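Local coordinates for protein succinate-semialdehyde dehydrogenase (Streptococcus pyogenes MGAS1882, PDB 4OGD) that probably oxidises succinic semialdehyde to succinate, with NADP+ as cofactor, as a member of the aldehyde dehydrogenase family, at residues 356-361 against 381-386; 231-236 against 266-271. All blocks are in the same frame, centred on the assembly; numbering follows the deposited sequence.

Contact 1 of 2, residues 356-361 against 381-386; sequences IYYQEI and ANDSNY
D383 OD2 is gripped from two directions: the hydroxyl of Y358 donates to it with OH 2.6 Å from OD2, and a water held also by Y357 OH donates from 2.7 Å to the same D383 OD2. The phenol arrives on the syn side of the carboxylate, 26° out of its plane, and the ring stands steeply, 76° from that plane. With CG anti to the backbone N (chi1 -176°), D383 sends its acid toward the paired tyrosines. Y358 suits the place because its long, rigid ring carries a hydroxyl across to the acid, while Y357 reaches it through water. Y357 also covers its neighbour, its CD1 lying 3.3 Å above the plane of the Y358 ring, over its centre, and it meets Y369 edge-to-face.

Segment 356-361 belongs to the loop that leads into strand 365-371, while D383 is the first residue beyond helix 374-382 and the centre of an inverse gamma turn. An ST turn follows, in which S384 OG accepts from Y386 N at 3.0 Å; serine suits this place because its short hydroxyl arm can accept from the backbone N-H two residues on.

Two waters donate to Y358 O, at 2.7 and 2.8 Å from that oxygen, and themselves accept from N385 N and N385 ND2; a third water joins Y357 O to D383 O. At the edge of the Y386 ring, CE1 lies 3.6 Å from Y358 O. Y386 OH also lies beside E360, 3.9 Å from E360 CB and close to its backbone N; the glutamate's carboxylate runs on to K267.

Contact 2 of 2, residues 231-236 against 266-271; sequences GGDDAF and SKRFIV
One face of the F236 ring carries F269 CE1, 3.5 Å above its plane, and S266 OG lies at the rim, 3.4 Å from F236 CD2. The pair is edge-to-face, with ring planes at 62°, the F269 edge directed at the F236 face; S266 O sits over a face of F269. The R268 guanidinium has A235 CB over one face and D233 O at its edge. R268 NE donates to D233 O at 2.7 Å, nearly in the guanidinium plane; R268 NH2 adds a weak bond. D233 OD2 forms a salt bridge with R268 NE at 3.6 Å by charge alone, well out of the guanidinium plane.

These are neighbouring parallel strands, 235-238 and 268-272, of a beta-alpha-beta unit whose helix 244-256 covers F236 and F269. Ladder bonds run from R268 N to D234 O, F236 N to R268 O and I270 N to F236 O. On the sheet face opposite the phenylalanines, small A235 leaves room for I270 CD1, 3.6 Å from its CB, beneath helix 374-382. K267 suits its place because its chain, bent at the end (chi4 87°), brings NZ to 3.0 Å from G232 O, above the carbonyl plane, while still reaching E360.

The centres of contacts 1 and 2 lie about 8 Å apart, and charged groups tie them together. K267 NZ of contact 2 forms a salt bridge with E360 OE2 of contact 1 at 2.6 Å; this oxygen also accepts from G232 N. R268 NH2 probably donates to A381 O, 2.9 Å away, joining the strand to the helix end, and Y386 CB packs 3.5 Å from D233 N. In aldehyde dehydrogenases, segment 231-236 begins with the two glycines of the Glu-Leu-Gly-Gly motif that carries the active-site glutamate of the family, 266-271 follows the nucleophilic cysteine, and the glutamate matching E360 commonly binds the nicotinamide ribose, so this junction probably borders the catalytic site.

Contact 1 of 2, residues 356-361 against 381-386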
loop_
_atom_site.group_PDB
_atom_site.type_symbol
_atom_site.label_atom_id
_atom_site.label_comp_id
_atom_site.label_asym_id
_atom_site.label_seq_id
_atom_site.Cartn_x
_atom_site.Cartn_y
_atom_site.Cartn_z
ATOM N N ILE A 356 7.114 8.575 28.902
ATOM C CA ILE A 356 6.331 7.339 28.919
ATOM C C ILE A 356 4.831 7.575 28.609
ATOM O O ILE A 356 4.122 6.655 28.195
ATOM C CB ILE A 356 6.589 6.549 30.241
ATOM C CG1 ILE A 356 8.063 6.129 30.311
ATOM C CG2 ILE A 356 5.699 5.320 30.362
ATOM C CD1 ILE A 356 8.521 5.261 29.125
ATOM N N TYR A 357 4.358 8.815 28.752
ATOM C CA TYR A 357 2.989 9.166 28.360
ATOM C C TYR A 357 2.697 8.719 26.930
ATOM O O TYR A 357 1.572 8.330 26.615
ATOM C CB TYR A 357 2.781 10.685 28.468
ATOM C CG TYR A 357 1.336 11.157 28.405
ATOM C CD1 TYR A 357 0.699 11.375 27.186
ATOM C CD2 TYR A 357 0.623 11.418 29.568
ATOM C CE1 TYR A 357 -0.618 11.827 27.132
ATOM C CE2 TYR A 357 -0.688 11.870 29.524
ATOM C CZ TYR A 357 -1.304 12.068 28.305
ATOM O OH TYR A 357 -2.614 12.520 28.291
ATOM N N TYR A 358 3.721 8.746 26.079
ATOM C CA TYR A 358 3.552 8.480 24.653
ATOM C C TYR A 358 4.310 7.253 24.144
ATOM O O TYR A 358 4.338 7.013 22.938
ATOM C CB TYR A 358 3.985 9.704 23.829
ATOM C CG TYR A 358 3.123 10.925 24.045
ATOM C CD1 TYR A 358 1.846 10.999 23.505
ATOM C CD2 TYR A 358 3.588 12.008 24.784
ATOM C CE1 TYR A 358 1.052 12.118 23.703
ATOM C CE2 TYR A 358 2.803 13.127 24.985
ATOM C CZ TYR A 358 1.542 13.179 24.436
ATOM O OH TYR A 358 0.756 14.288 24.637
ATOM N N GLN A 359 4.921 6.479 25.041
ATOM C CA GLN A 359 5.736 5.329 24.626
ATOM C C GLN A 359 5.041 4.003 24.856
ATOM O O GLN A 359 4.386 3.814 25.877
ATOM C CB GLN A 359 7.057 5.296 25.398
ATOM C CG GLN A 359 8.048 6.362 25.004
ATOM C CD GLN A 359 9.431 6.112 25.580
ATOM O OE1 GLN A 359 9.797 4.974 25.907
ATOM N NE2 GLN A 359 10.209 7.178 25.711
ATOM N N GLU A 360 5.211 3.073 23.919
ATOM C CA GLU A 360 4.725 1.706 24.100
ATOM C C GLU A 360 5.668 0.926 25.008
ATOM O O GLU A 360 6.872 0.860 24.745
ATOM C CB GLU A 360 4.634 1.002 22.740
ATOM C CG GLU A 360 4.319 -0.483 22.832
ATOM C CD GLU A 360 4.288 -1.156 21.474
ATOM O OE1 GLU A 360 5.116 -0.790 20.614
ATOM O OE2 GLU A 360 3.429 -2.041 21.265
ATOM N N ILE A 361 5.125 0.340 26.077
ATOM C CA ILE A 361 5.892 -0.549 26.947
ATOM C C ILE A 361 5.532 -2.001 26.632
ATOM O O ILE A 361 4.397 -2.439 26.868
ATOM C CB ILE A 361 5.619 -0.274 28.436
ATOM C CG1 ILE A 361 5.954 1.174 28.798
ATOM C CG2 ILE A 361 6.461 -1.210 29.299
ATOM C CD1 ILE A 361 5.675 1.510 30.259
ATOM N N ALA A 381 -7.255 9.266 24.247
ATOM C CA ALA A 381 -7.120 8.076 23.411
ATOM C C ALA A 381 -6.467 8.397 22.065
ATOM O O ALA A 381 -5.615 7.638 21.581
ATOM C CB ALA A 381 -8.486 7.410 23.207
ATOM N N ASN A 382 -6.846 9.536 21.481
ATOM C CA ASN A 382 -6.369 9.903 20.149
ATOM C C ASN A 382 -5.075 10.696 20.163
ATOM O O ASN A 382 -4.464 10.897 19.109
ATOM C CB ASN A 382 -7.447 10.672 19.380
ATOM C CG ASN A 382 -8.621 9.799 19.014
ATOM O OD1 ASN A 382 -8.500 8.577 18.998
ATOM N ND2 ASN A 382 -9.763 10.416 18.704
ATOM N N ASP A 383 -4.667 11.158 21.346
ATOM C CA ASP A 383 -3.392 11.852 21.478
ATOM C C ASP A 383 -2.295 10.804 21.576
ATOM O O ASP A 383 -1.741 10.552 22.647
ATOM C CB ASP A 383 -3.388 12.778 22.698
ATOM C CG ASP A 383 -2.113 13.594 22.815
ATOM O OD1 ASP A 383 -1.471 13.859 21.773
ATOM O OD2 ASP A 383 -1.755 13.981 23.956
ATOM N N SER A 384 -1.993 10.186 20.440
ATOM C CA SER A 384 -1.086 9.045 20.406
ATOM C C SER A 384 -0.432 8.968 19.040
ATOM O O SER A 384 -1.058 9.296 18.030
ATOM C CB SER A 384 -1.878 7.763 20.660
ATOM O OG SER A 384 -1.026 6.627 20.661
ATOM N N ASN A 385 0.831 8.553 19.014
ATOM C CA ASN A 385 1.516 8.260 17.764
ATOM C C ASN A 385 1.123 6.899 17.223
ATOM O O ASN A 385 1.499 6.541 16.116
ATOM C CB ASN A 385 3.025 8.296 17.964
ATOM C CG ASN A 385 3.528 9.686 18.250
ATOM O OD1 ASN A 385 3.060 10.650 17.650
ATOM N ND2 ASN A 385 4.473 9.801 19.177
ATOM N N TYR A 386 0.353 6.156 18.009
ATOM C CA TYR A 386 -0.104 4.828 17.619
ATOM C C TYR A 386 -1.596 4.831 17.359
ATOM O O TYR A 386 -2.311 5.749 17.754
ATOM C CB TYR A 386 0.201 3.836 18.738
ATOM C CG TYR A 386 1.654 3.803 19.125
ATOM C CD1 TYR A 386 2.136 4.594 20.157
ATOM C CD2 TYR A 386 2.547 2.985 18.444
ATOM C CE1 TYR A 386 3.473 4.568 20.512
ATOM C CE2 TYR A 386 3.884 2.952 18.788
ATOM C CZ TYR A 386 4.336 3.741 19.827
ATOM O OH TYR A 386 5.665 3.708 20.172
HETATM O O HOH W 1 -0.789 8.703 24.864
HETATM O O HOH W 2 -3.460 13.517 25.958
HETATM O O HOH W 3 2.140 7.866 21.568
HETATM O O HOH W 4 5.691 7.564 20.550
#

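Contact 2 of 2, residues 231-236 against 266-271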
loop_
_atom_site.group_PDB
_atom_site.type_symbol
_atom_site.label_atom_id
_atom_site.label_comp_id
_atom_site.label_asym_id
_atom_site.label_seq_id
_atom_site.Cartn_x
_atom_site.Cartn_y
_atom_site.Cartn_z
ATOM N N GLY A 231 3.677 -1.566 16.241
ATOM C CA GLY A 231 3.287 -1.602 17.636
ATOM C C GLY A 231 2.034 -0.797 17.888
ATOM O O GLY A 231 1.474 -0.180 16.975
ATOM N N GLY A 232 1.595 -0.793 19.141
ATOM C CA GLY A 232 0.441 -0.005 19.528
ATOM C C GLY A 232 0.567 0.509 20.948
ATOM O O GLY A 232 1.429 0.073 21.708
ATOM N N ASP A 233 -0.286 1.461 21.310
ATOM C CA ASP A 233 -0.377 1.902 22.694
ATOM C C ASP A 233 -1.864 2.033 22.987
ATOM O O ASP A 233 -2.373 3.123 23.291
ATOM C CB ASP A 233 0.357 3.237 22.895
ATOM C CG ASP A 233 0.760 3.468 24.336
ATOM O OD1 ASP A 233 0.858 2.476 25.083
ATOM O OD2 ASP A 233 0.996 4.638 24.720
ATOM N N ASP A 234 -2.559 0.901 22.866
ATOM C CA ASP A 234 -4.013 0.888 22.763
ATOM C C ASP A 234 -4.698 1.447 23.995
ATOM O O ASP A 234 -4.340 1.114 25.127
ATOM C CB ASP A 234 -4.526 -0.534 22.517
ATOM C CG ASP A 234 -4.126 -1.088 21.157
ATOM O OD1 ASP A 234 -3.552 -0.353 20.317
ATOM O OD2 ASP A 234 -4.423 -2.275 20.921
ATOM N N ALA A 235 -5.698 2.288 23.766
ATOM C CA ALA A 235 -6.505 2.815 24.863
ATOM C C ALA A 235 -7.683 1.880 25.162
ATOM O O ALA A 235 -8.468 1.541 24.267
ATOM C CB ALA A 235 -7.000 4.202 24.527
ATOM N N PHE A 236 -7.791 1.481 26.430
ATOM C CA PHE A 236 -8.881 0.663 26.945
ATOM C C PHE A 236 -9.707 1.659 27.757
ATOM O O PHE A 236 -9.301 2.063 28.848
ATOM C CB PHE A 236 -8.262 -0.447 27.817
ATOM C CG PHE A 236 -9.243 -1.465 28.382
ATOM C CD1 PHE A 236 -10.195 -1.105 29.325
ATOM C CD2 PHE A 236 -9.133 -2.812 28.033
ATOM C CE1 PHE A 236 -11.061 -2.056 29.875
ATOM C CE2 PHE A 236 -9.986 -3.772 28.574
ATOM C CZ PHE A 236 -10.950 -3.401 29.495
ATOM N N SER A 266 -3.608 -4.025 26.110
ATOM C CA SER A 266 -4.372 -2.874 26.587
ATOM C C SER A 266 -3.479 -1.965 27.428
ATOM O O SER A 266 -3.518 -2.008 28.656
ATOM C CB SER A 266 -5.580 -3.356 27.390
ATOM O OG SER A 266 -6.424 -4.144 26.557
ATOM N N LYS A 267 -2.682 -1.136 26.758
ATOM C CA LYS A 267 -1.560 -0.475 27.420
ATOM C C LYS A 267 -1.927 0.801 28.162
ATOM O O LYS A 267 -1.274 1.155 29.141
ATOM C CB LYS A 267 -0.420 -0.211 26.430
ATOM C CG LYS A 267 0.049 -1.464 25.722
ATOM C CD LYS A 267 1.466 -1.312 25.187
ATOM C CE LYS A 267 1.926 -2.591 24.459
ATOM N NZ LYS A 267 1.519 -2.598 23.004
ATOM N N ARG A 268 -2.956 1.499 27.697
ATOM C CA ARG A 268 -3.398 2.718 28.386
ATOM C C ARG A 268 -4.835 2.563 28.838
ATOM O O ARG A 268 -5.757 2.658 28.032
ATOM C CB ARG A 268 -3.276 3.957 27.478
ATOM C CG ARG A 268 -1.854 4.291 27.016
ATOM C CD ARG A 268 -1.838 5.566 26.151
ATOM N NE ARG A 268 -2.527 5.329 24.884
ATOM C CZ ARG A 268 -3.295 6.216 24.263
ATOM N NH1 ARG A 268 -3.479 7.430 24.774
ATOM N NH2 ARG A 268 -3.887 5.882 23.128
ATOM N N PHE A 269 -5.032 2.328 30.131
ATOM C CA PHE A 269 -6.375 2.305 30.671
ATOM C C PHE A 269 -6.814 3.733 30.909
ATOM O O PHE A 269 -6.138 4.477 31.609
ATOM C CB PHE A 269 -6.409 1.522 31.982
ATOM C CG PHE A 269 -6.228 0.041 31.802
ATOM C CD1 PHE A 269 -7.250 -0.733 31.265
ATOM C CD2 PHE A 269 -5.038 -0.578 32.165
ATOM C CE1 PHE A 269 -7.096 -2.108 31.099
ATOM C CE2 PHE A 269 -4.874 -1.965 31.994
ATOM C CZ PHE A 269 -5.906 -2.723 31.462
ATOM N N ILE A 270 -7.930 4.122 30.311
ATOM C CA ILE A 270 -8.425 5.481 30.469
ATOM C C ILE A 270 -9.697 5.435 31.316
ATOM O O ILE A 270 -10.678 4.803 30.934
ATOM C CB ILE A 270 -8.660 6.120 29.097
ATOM C CG1 ILE A 270 -7.333 6.162 28.325
ATOM C CG2 ILE A 270 -9.212 7.523 29.241
ATOM C CD1 ILE A 270 -7.447 6.805 26.952
ATOM N N VAL A 271 -9.655 6.075 32.483
ATOM C CA VAL A 271 -10.714 5.930 33.478
ATOM C C VAL A 271 -11.204 7.295 33.960
ATOM O O VAL A 271 -10.418 8.228 34.126
ATOM C CB VAL A 271 -10.238 5.049 34.661
ATOM C CG1 VAL A 271 -9.103 5.709 35.408
ATOM C CG2 VAL A 271 -11.377 4.756 35.606
HETATM O O HOH W 5 -1.243 -1.723 22.465
#